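Local structure of peptide chain release factor subunit 1 (Methanosarcina mazei, 3IR9) at residues Val47-Gly50 with Glu51-Arg55; Ala17-Lys20 with Leu21-Glu25; Tyr4-Ser8 with Gly9-Leu13. The protein probably directs termination of translation at the stop codons UAA, UAG and UGA, this chain being the C-terminal domain of the archaeal release factor aRF1. All coordinates share one frame; numbering follows the deposited sequence.

Interaction 1. Residues Val47-Gly50 with Glu51-Arg55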
loop_
_atom_site.group_PDB
_atom_site.type_symbol
_atom_site.label_atom_id
_atom_site.label_comp_id
_atom_site.label_asym_id
_atom_site.label_seq_id
_atom_site.Cartn_x
_atom_site.Cartn_y
_atom_site.Cartn_z
ATOM N N VAL A 47 -26.280 11.034 -16.505
ATOM C CA VAL A 47 -25.426 10.644 -15.398
ATOM C C VAL A 47 -26.265 9.945 -14.355
ATOM O O VAL A 47 -27.483 9.851 -14.480
ATOM C CB VAL A 47 -24.745 11.851 -14.736
ATOM C CG1 VAL A 47 -24.096 12.739 -15.788
ATOM C CG2 VAL A 47 -25.748 12.634 -13.899
ATOM N N ALA A 48 -25.600 9.458 -13.320
ATOM C CA ALA A 48 -26.271 8.778 -12.227
ATOM C C ALA A 48 -25.229 8.443 -11.184
ATOM O O ALA A 48 -24.091 8.112 -11.510
ATOM C CB ALA A 48 -26.954 7.523 -12.715
ATOM N N TYR A 49 -25.616 8.543 -9.923
ATOM C CA TYR A 49 -24.682 8.313 -8.834
ATOM C C TYR A 49 -25.414 7.748 -7.622
ATOM O O TYR A 49 -26.637 7.860 -7.511
ATOM C CB TYR A 49 -23.939 9.608 -8.485
ATOM C CG TYR A 49 -24.830 10.833 -8.440
ATOM C CD1 TYR A 49 -25.454 11.216 -7.261
ATOM C CD2 TYR A 49 -25.044 11.604 -9.578
ATOM C CE1 TYR A 49 -26.271 12.332 -7.213
ATOM C CE2 TYR A 49 -25.860 12.723 -9.541
ATOM C CZ TYR A 49 -26.470 13.080 -8.354
ATOM O OH TYR A 49 -27.280 14.189 -8.304
ATOM N N GLY A 50 -24.667 7.125 -6.721
ATOM C CA GLY A 50 -25.272 6.499 -5.566
ATOM C C GLY A 50 -25.654 5.067 -5.857
ATOM O O GLY A 50 -25.990 4.714 -6.987
ATOM N N GLU A 51 -25.595 4.240 -4.822
ATOM C CA GLU A 51 -25.851 2.815 -4.949
ATOM C C GLU A 51 -27.174 2.491 -5.634
ATOM O O GLU A 51 -27.205 1.738 -6.611
ATOM C CB GLU A 51 -25.810 2.161 -3.571
ATOM C CG GLU A 51 -26.157 0.694 -3.578
ATOM C CD GLU A 51 -26.263 0.153 -2.185
ATOM O OE1 GLU A 51 -25.564 0.691 -1.297
ATOM O OE2 GLU A 51 -27.048 -0.797 -1.982
ATOM N N SER A 52 -28.265 3.057 -5.123
ATOM C CA SER A 52 -29.596 2.719 -5.623
ATOM C C SER A 52 -29.795 3.166 -7.075
ATOM O O SER A 52 -30.235 2.377 -7.918
ATOM C CB SER A 52 -30.690 3.303 -4.721
ATOM O OG SER A 52 -31.935 2.645 -4.919
ATOM N N GLN A 53 -29.441 4.420 -7.364
ATOM C CA GLN A 53 -29.662 5.005 -8.690
ATOM C C GLN A 53 -28.796 4.373 -9.778
ATOM O O GLN A 53 -29.256 4.133 -10.893
ATOM C CB GLN A 53 -29.434 6.520 -8.666
ATOM C CG GLN A 53 -30.019 7.253 -9.878
ATOM C CD GLN A 53 -29.435 8.644 -10.057
ATOM O OE1 GLN A 53 -28.355 8.940 -9.551
ATOM N NE2 GLN A 53 -30.144 9.499 -10.784
ATOM N N VAL A 54 -27.534 4.116 -9.462
ATOM C CA VAL A 54 -26.649 3.496 -10.427
ATOM C C VAL A 54 -26.970 2.008 -10.619
ATOM O O VAL A 54 -26.825 1.479 -11.721
ATOM C CB VAL A 54 -25.177 3.720 -10.053
ATOM C CG1 VAL A 54 -24.275 2.759 -10.817
ATOM C CG2 VAL A 54 -24.791 5.162 -10.336
ATOM N N ARG A 55 -27.442 1.343 -9.566
ATOM C CA ARG A 55 -27.779 -0.083 -9.667
ATOM C C ARG A 55 -28.836 -0.347 -10.730
ATOM O O ARG A 55 -28.668 -1.227 -11.573
ATOM C CB ARG A 55 -28.240 -0.676 -8.324
ATOM C CG ARG A 55 -28.552 -2.169 -8.420
ATOM C CD ARG A 55 -28.908 -2.809 -7.084
ATOM N NE ARG A 55 -27.746 -3.037 -6.228
ATOM C CZ ARG A 55 -27.430 -2.274 -5.184
ATOM N NH1 ARG A 55 -26.362 -2.550 -4.451
ATOM N NH2 ARG A 55 -28.186 -1.233 -4.871
#
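Gln53 reaches back from the first turn of helix 51-58 to the backbone of Tyr49, bridging a tight strand-to-helix turn at the edge of the mixed sheet of eRF1 domain 3. Its chain is extended, with CG anti to the backbone N (chi1 -164°), and it runs past the strand until OE1 accepts the N-H of Tyr49, with Tyr49 N 2.8 Å from Gln53 OE1. The bond is nearly straight at the hydrogen, but the N-H comes from above the amide plane. Gln53 OE1 also lies 4.1 Å above one face of the Tyr49 ring, displaced toward the rim, and the amide stands perpendicular to the ring. On the way, Gln53 CD passes 3.8 Å from Ala48 CB.

Val54 takes the inner side of the turn. Val54 CG2 packs on the strand backbone, 3.3 Å from Ala48 O, with Ala48 CB a looser apolar neighbour at 4.0 Å. Gly50, at the N-cap position, closes the turn: Gly50 O accepts Val54 N at 3.0 Å. The positive phi of Gly50 (89°) would press a CB against the preceding carbonyl oxygen, which favours glycine where the chain turns from strand to helix. Strand 156-160 covers this inner side, with Leu160 against Ala48 and Ile156 and Ala158 against Val54; Phe153 meets the Tyr49 ring.

Further round the helix, Glu51 and Arg55 are paired one turn apart. Arg55 grips end-on: Glu51 CD lies in plane at the guanidinium edge, and NH1 and NH2 both converge on OE2. Thr91 also bonds that oxygen, and Glu124 holds Arg55 NE in a second salt bridge. Arg55 NH1 approaches Glu51 OE2 from above the carboxylate plane, whereas NH2 meets its anti lone pair, each nitrogen lying 3.1 Å from OE2.

Interaction 2. Residues Ala17-Lys20 with Leu21-Glu25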
loop_
_atom_site.group_PDB
_atom_site.type_symbol
_atom_site.label_atom_id
_atom_site.label_comp_id
_atom_site.label_asym_id
_atom_site.label_seq_id
_atom_site.Cartn_x
_atom_site.Cartn_y
_atom_site.Cartn_z
ATOM N N ALA A 17 8.514 0.806 -16.167
ATOM C CA ALA A 17 7.225 0.786 -16.848
ATOM C C ALA A 17 6.071 0.868 -15.854
ATOM O O ALA A 17 5.140 1.647 -16.040
ATOM C CB ALA A 17 7.100 -0.455 -17.702
ATOM N N GLY A 18 6.149 0.067 -14.796
ATOM C CA GLY A 18 5.110 0.012 -13.784
ATOM C C GLY A 18 4.680 1.359 -13.231
ATOM O O GLY A 18 3.487 1.618 -13.098
ATOM N N GLU A 19 5.645 2.215 -12.905
ATOM C CA GLU A 19 5.350 3.521 -12.311
ATOM C C GLU A 19 4.691 4.453 -13.326
ATOM O O GLU A 19 3.772 5.193 -12.992
ATOM C CB GLU A 19 6.624 4.159 -11.737
ATOM C CG GLU A 19 6.464 5.589 -11.204
ATOM C CD GLU A 19 6.164 5.662 -9.708
ATOM O OE1 GLU A 19 6.188 4.617 -9.019
ATOM O OE2 GLU A 19 5.911 6.783 -9.217
ATOM N N LYS A 20 5.163 4.407 -14.566
ATOM C CA LYS A 20 4.590 5.218 -15.632
ATOM C C LYS A 20 3.137 4.827 -15.870
ATOM O O LYS A 20 2.270 5.687 -16.020
ATOM C CB LYS A 20 5.401 5.038 -16.916
ATOM C CG LYS A 20 6.862 4.749 -16.643
ATOM C CD LYS A 20 7.748 5.094 -17.818
ATOM C CE LYS A 20 9.204 5.119 -17.378
ATOM N NZ LYS A 20 10.108 5.670 -18.423
ATOM N N LEU A 21 2.879 3.521 -15.898
ATOM C CA LEU A 21 1.534 3.007 -16.125
ATOM C C LEU A 21 0.566 3.512 -15.061
ATOM O O LEU A 21 -0.547 3.927 -15.381
ATOM C CB LEU A 21 1.549 1.483 -16.161
ATOM C CG LEU A 21 2.601 0.921 -17.119
ATOM C CD1 LEU A 21 3.114 -0.402 -16.603
ATOM C CD2 LEU A 21 2.081 0.799 -18.553
ATOM N N GLN A 22 0.999 3.481 -13.803
ATOM C CA GLN A 22 0.224 4.054 -12.705
ATOM C C GLN A 22 -0.190 5.491 -13.023
ATOM O O GLN A 22 -1.363 5.841 -12.926
ATOM C CB GLN A 22 1.021 4.021 -11.394
ATOM C CG GLN A 22 0.974 2.692 -10.647
ATOM C CD GLN A 22 1.794 2.714 -9.366
ATOM O OE1 GLN A 22 1.612 1.876 -8.480
ATOM N NE2 GLN A 22 2.700 3.679 -9.263
ATOM N N ASP A 23 0.782 6.318 -13.404
ATOM C CA ASP A 23 0.524 7.726 -13.703
ATOM C C ASP A 23 -0.449 7.871 -14.873
ATOM O O ASP A 23 -1.220 8.830 -14.928
ATOM C CB ASP A 23 1.833 8.472 -13.990
ATOM C CG ASP A 23 2.835 8.357 -12.850
ATOM O OD1 ASP A 23 2.424 7.974 -11.734
ATOM O OD2 ASP A 23 4.033 8.647 -13.068
ATOM N N LEU A 24 -0.406 6.918 -15.804
ATOM C CA LEU A 24 -1.405 6.847 -16.865
ATOM C C LEU A 24 -2.752 6.513 -16.249
ATOM O O LEU A 24 -3.782 7.034 -16.672
ATOM C CB LEU A 24 -1.051 5.772 -17.893
ATOM C CG LEU A 24 -0.175 6.079 -19.112
ATOM C CD1 LEU A 24 -0.207 4.890 -20.067
ATOM C CD2 LEU A 24 -0.614 7.344 -19.835
ATOM N N GLU A 25 -2.738 5.632 -15.250
ATOM C CA GLU A 25 -3.964 5.241 -14.569
ATOM C C GLU A 25 -4.675 6.472 -14.054
ATOM O O GLU A 25 -5.818 6.731 -14.416
ATOM C CB GLU A 25 -3.673 4.304 -13.396
ATOM C CG GLU A 25 -3.030 2.998 -13.789
ATOM C CD GLU A 25 -3.971 2.113 -14.567
ATOM O OE1 GLU A 25 -5.175 2.102 -14.236
ATOM O OE2 GLU A 25 -3.508 1.430 -15.505
#
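Leu21 packs one turn on from Ala17 along the long helix 10-41, an i to i+4 contact on the regular alpha-helical spiral. Leu21 CB lies 3.6 Å from Gly18 O, over the preceding turn. CG, anti to the carbonyl carbon (chi1 -51°), and CD1 run back toward Ala17, though their fit against Ala17 O is doubtful. At the tip, Leu21 CD1 meets Ala17 CB at 4.1 Å, a plain apolar touch; Leu21 CD2 stands farther off, nearest to the same doubtful Ala17 O at 4.0 Å. Val14 of the second subunit packs on both residues, placing this small patch at the interface between the two copies. Without the branch, as with an alanine here, Ala17 CB is likely to lose this apolar partner and a gap to open against Val14 of the second subunit.

Main-chain bonds hold the turn (Gln22 N to Gly18 O, Asp23 N to Glu19 O, Leu24 N to Lys20 O); beside them Glu19, Gln22 and Asp23 form a polar, exposed side. Glu19 bends at chi2, and its carboxylate plane stands 60° from the Gln22 amide. Asp23 brings a second negative charge, with its OD1 4.5 Å from Glu19 OE2.

Interaction 3. Residues Tyr4-Ser8 with Gly9-Leu13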
loop_
_atom_site.group_PDB
_atom_site.type_symbol
_atom_site.label_atom_id
_atom_site.label_comp_id
_atom_site.label_asym_id
_atom_site.label_seq_id
_atom_site.Cartn_x
_atom_site.Cartn_y
_atom_site.Cartn_z
ATOM N N TYR A 4 21.239 -11.825 -3.356
ATOM C CA TYR A 4 19.956 -11.865 -2.648
ATOM C C TYR A 4 18.885 -10.930 -3.238
ATOM O O TYR A 4 17.740 -10.909 -2.775
ATOM C CB TYR A 4 20.148 -11.553 -1.157
ATOM C CG TYR A 4 21.175 -12.415 -0.458
ATOM C CD1 TYR A 4 20.827 -13.652 0.074
ATOM C CD2 TYR A 4 22.490 -11.988 -0.317
ATOM C CE1 TYR A 4 21.761 -14.441 0.721
ATOM C CE2 TYR A 4 23.432 -12.770 0.325
ATOM C CZ TYR A 4 23.062 -13.995 0.844
ATOM O OH TYR A 4 23.999 -14.775 1.487
ATOM N N THR A 5 19.257 -10.154 -4.250
ATOM C CA THR A 5 18.309 -9.262 -4.917
ATOM C C THR A 5 18.848 -8.874 -6.298
ATOM O O THR A 5 20.065 -8.872 -6.512
ATOM C CB THR A 5 17.974 -8.020 -4.042
ATOM O OG1 THR A 5 17.002 -8.379 -3.046
ATOM C CG2 THR A 5 17.430 -6.873 -4.886
ATOM N N ASP A 6 17.947 -8.574 -7.233
ATOM C CA ASP A 6 18.319 -8.379 -8.637
ATOM C C ASP A 6 19.406 -7.330 -8.849
ATOM O O ASP A 6 19.473 -6.333 -8.127
ATOM C CB ASP A 6 17.101 -8.021 -9.485
ATOM C CG ASP A 6 17.440 -7.889 -10.958
ATOM O OD1 ASP A 6 16.953 -6.931 -11.595
ATOM O OD2 ASP A 6 18.206 -8.735 -11.472
ATOM N N GLU A 7 20.237 -7.565 -9.865
ATOM C CA GLU A 7 21.403 -6.731 -10.145
ATOM C C GLU A 7 21.544 -6.475 -11.650
ATOM O O GLU A 7 22.067 -5.440 -12.079
ATOM C CB GLU A 7 22.662 -7.426 -9.628
ATOM C CG GLU A 7 23.605 -6.534 -8.847
ATOM C CD GLU A 7 23.154 -6.330 -7.414
ATOM O OE1 GLU A 7 22.024 -5.840 -7.208
ATOM O OE2 GLU A 7 23.934 -6.659 -6.493
ATOM N N SER A 8 21.080 -7.437 -12.442
ATOM C CA SER A 8 21.081 -7.324 -13.894
ATOM C C SER A 8 20.150 -6.201 -14.325
ATOM O O SER A 8 20.032 -5.902 -15.512
ATOM C CB SER A 8 20.612 -8.633 -14.514
ATOM O OG SER A 8 19.359 -9.006 -13.967
ATOM N N GLY A 9 19.472 -5.604 -13.351
ATOM C CA GLY A 9 18.632 -4.446 -13.590
ATOM C C GLY A 9 17.381 -4.715 -14.398
ATOM O O GLY A 9 16.988 -3.888 -15.222
ATOM N N LEU A 10 16.755 -5.869 -14.179
ATOM C CA LEU A 10 15.453 -6.143 -14.780
ATOM C C LEU A 10 14.384 -5.618 -13.837
ATOM O O LEU A 10 13.350 -5.105 -14.266
ATOM C CB LEU A 10 15.251 -7.636 -15.029
ATOM C CG LEU A 10 14.403 -8.011 -16.252
ATOM C CD1 LEU A 10 13.183 -7.114 -16.394
ATOM C CD2 LEU A 10 15.236 -7.950 -17.518
ATOM N N SER A 11 14.648 -5.752 -12.543
ATOM C CA SER A 11 13.797 -5.156 -11.529
ATOM C C SER A 11 13.581 -3.695 -11.876
ATOM O O SER A 11 12.448 -3.259 -12.034
ATOM C CB SER A 11 14.437 -5.274 -10.147
ATOM O OG SER A 11 14.506 -6.627 -9.742
ATOM N N GLU A 12 14.679 -2.954 -12.009
ATOM C CA GLU A 12 14.630 -1.537 -12.366
ATOM C C GLU A 12 13.881 -1.292 -13.681
ATOM O O GLU A 12 13.182 -0.289 -13.822
ATOM C CB GLU A 12 16.044 -0.959 -12.453
ATOM C CG GLU A 12 16.843 -1.087 -11.168
ATOM C CD GLU A 12 16.212 -0.336 -10.011
ATOM O OE1 GLU A 12 16.530 -0.660 -8.846
ATOM O OE2 GLU A 12 15.399 0.579 -10.266
ATOM N N LEU A 13 14.027 -2.204 -14.640
ATOM C CA LEU A 13 13.327 -2.077 -15.917
ATOM C C LEU A 13 11.828 -2.267 -15.735
ATOM O O LEU A 13 11.048 -1.340 -15.945
ATOM C CB LEU A 13 13.867 -3.071 -16.947
ATOM C CG LEU A 13 15.228 -2.714 -17.548
ATOM C CD1 LEU A 13 15.587 -3.648 -18.689
ATOM C CD2 LEU A 13 15.225 -1.272 -18.022
#
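Asp6 turns its carboxylate into the start of helix 10-41, where OD1 collects the amide protons of Leu10 and Ser11; a carboxylate taking up N-H groups of the first turn is a familiar way to start a helix. Both nitrogens lie 2.8 Å from Asp6 OD1, but they use it differently: Leu10 N takes the syn lone pair through a bent bond, whereas Ser11 N comes from the anti side, 30° out of the carboxylate plane, with an almost straight hydrogen bond (169°). Ser11 OG, anti to its carbonyl carbon (chi1 -67°), stands where it can add a weak bond to Asp6 OD1. It also presses close to Asp6 CB, at 3.0 Å. The negative charge beside the first N-H groups would probably interact favourably with the helix dipole.

The other carboxylate oxygen is held from within the loop, Ser8 OG lying 2.8 Å from Asp6 OD2 on its syn lone pair, although Ser8 itself faces solvent. Gly9 makes the bend into the helix with positive phi. Away from the carboxylate the contact thins out: Glu7 points its CB away from the helix, and the Leu10 side chain adds only a CB contact, 3.9 Å from Asp6 OD1.

Loop 4-8 leads into the N-terminal end of helix 10-41, remote from both sheets, and leans on the second subunit. Glu25 of the second subunit bonds Thr5 OG1 and Asp6 N, Asp35 of that subunit bonds the Tyr4 hydroxyl, and its Leu21 packs on Leu10.

The three contacts follow one another along the chain, moving from the surface into the folded body. Interaction 2 lies within helix 10-41, and interaction 3 joins the preceding loop to its N-terminal turn, their centres about 19 Å apart; both are surface contacts within the chain and both meet the second subunit. Interaction 1, about 30 Å from interaction 2 between centres, is partly buried beside strand 156-160 and touches no other chain. The chemistry changes accordingly: a carboxylate gathers backbone N-H groups at the helix start, regular main-chain bonds with a small apolar patch follow, and the strand-helix turn combines buried apolar packing with a salt bridge.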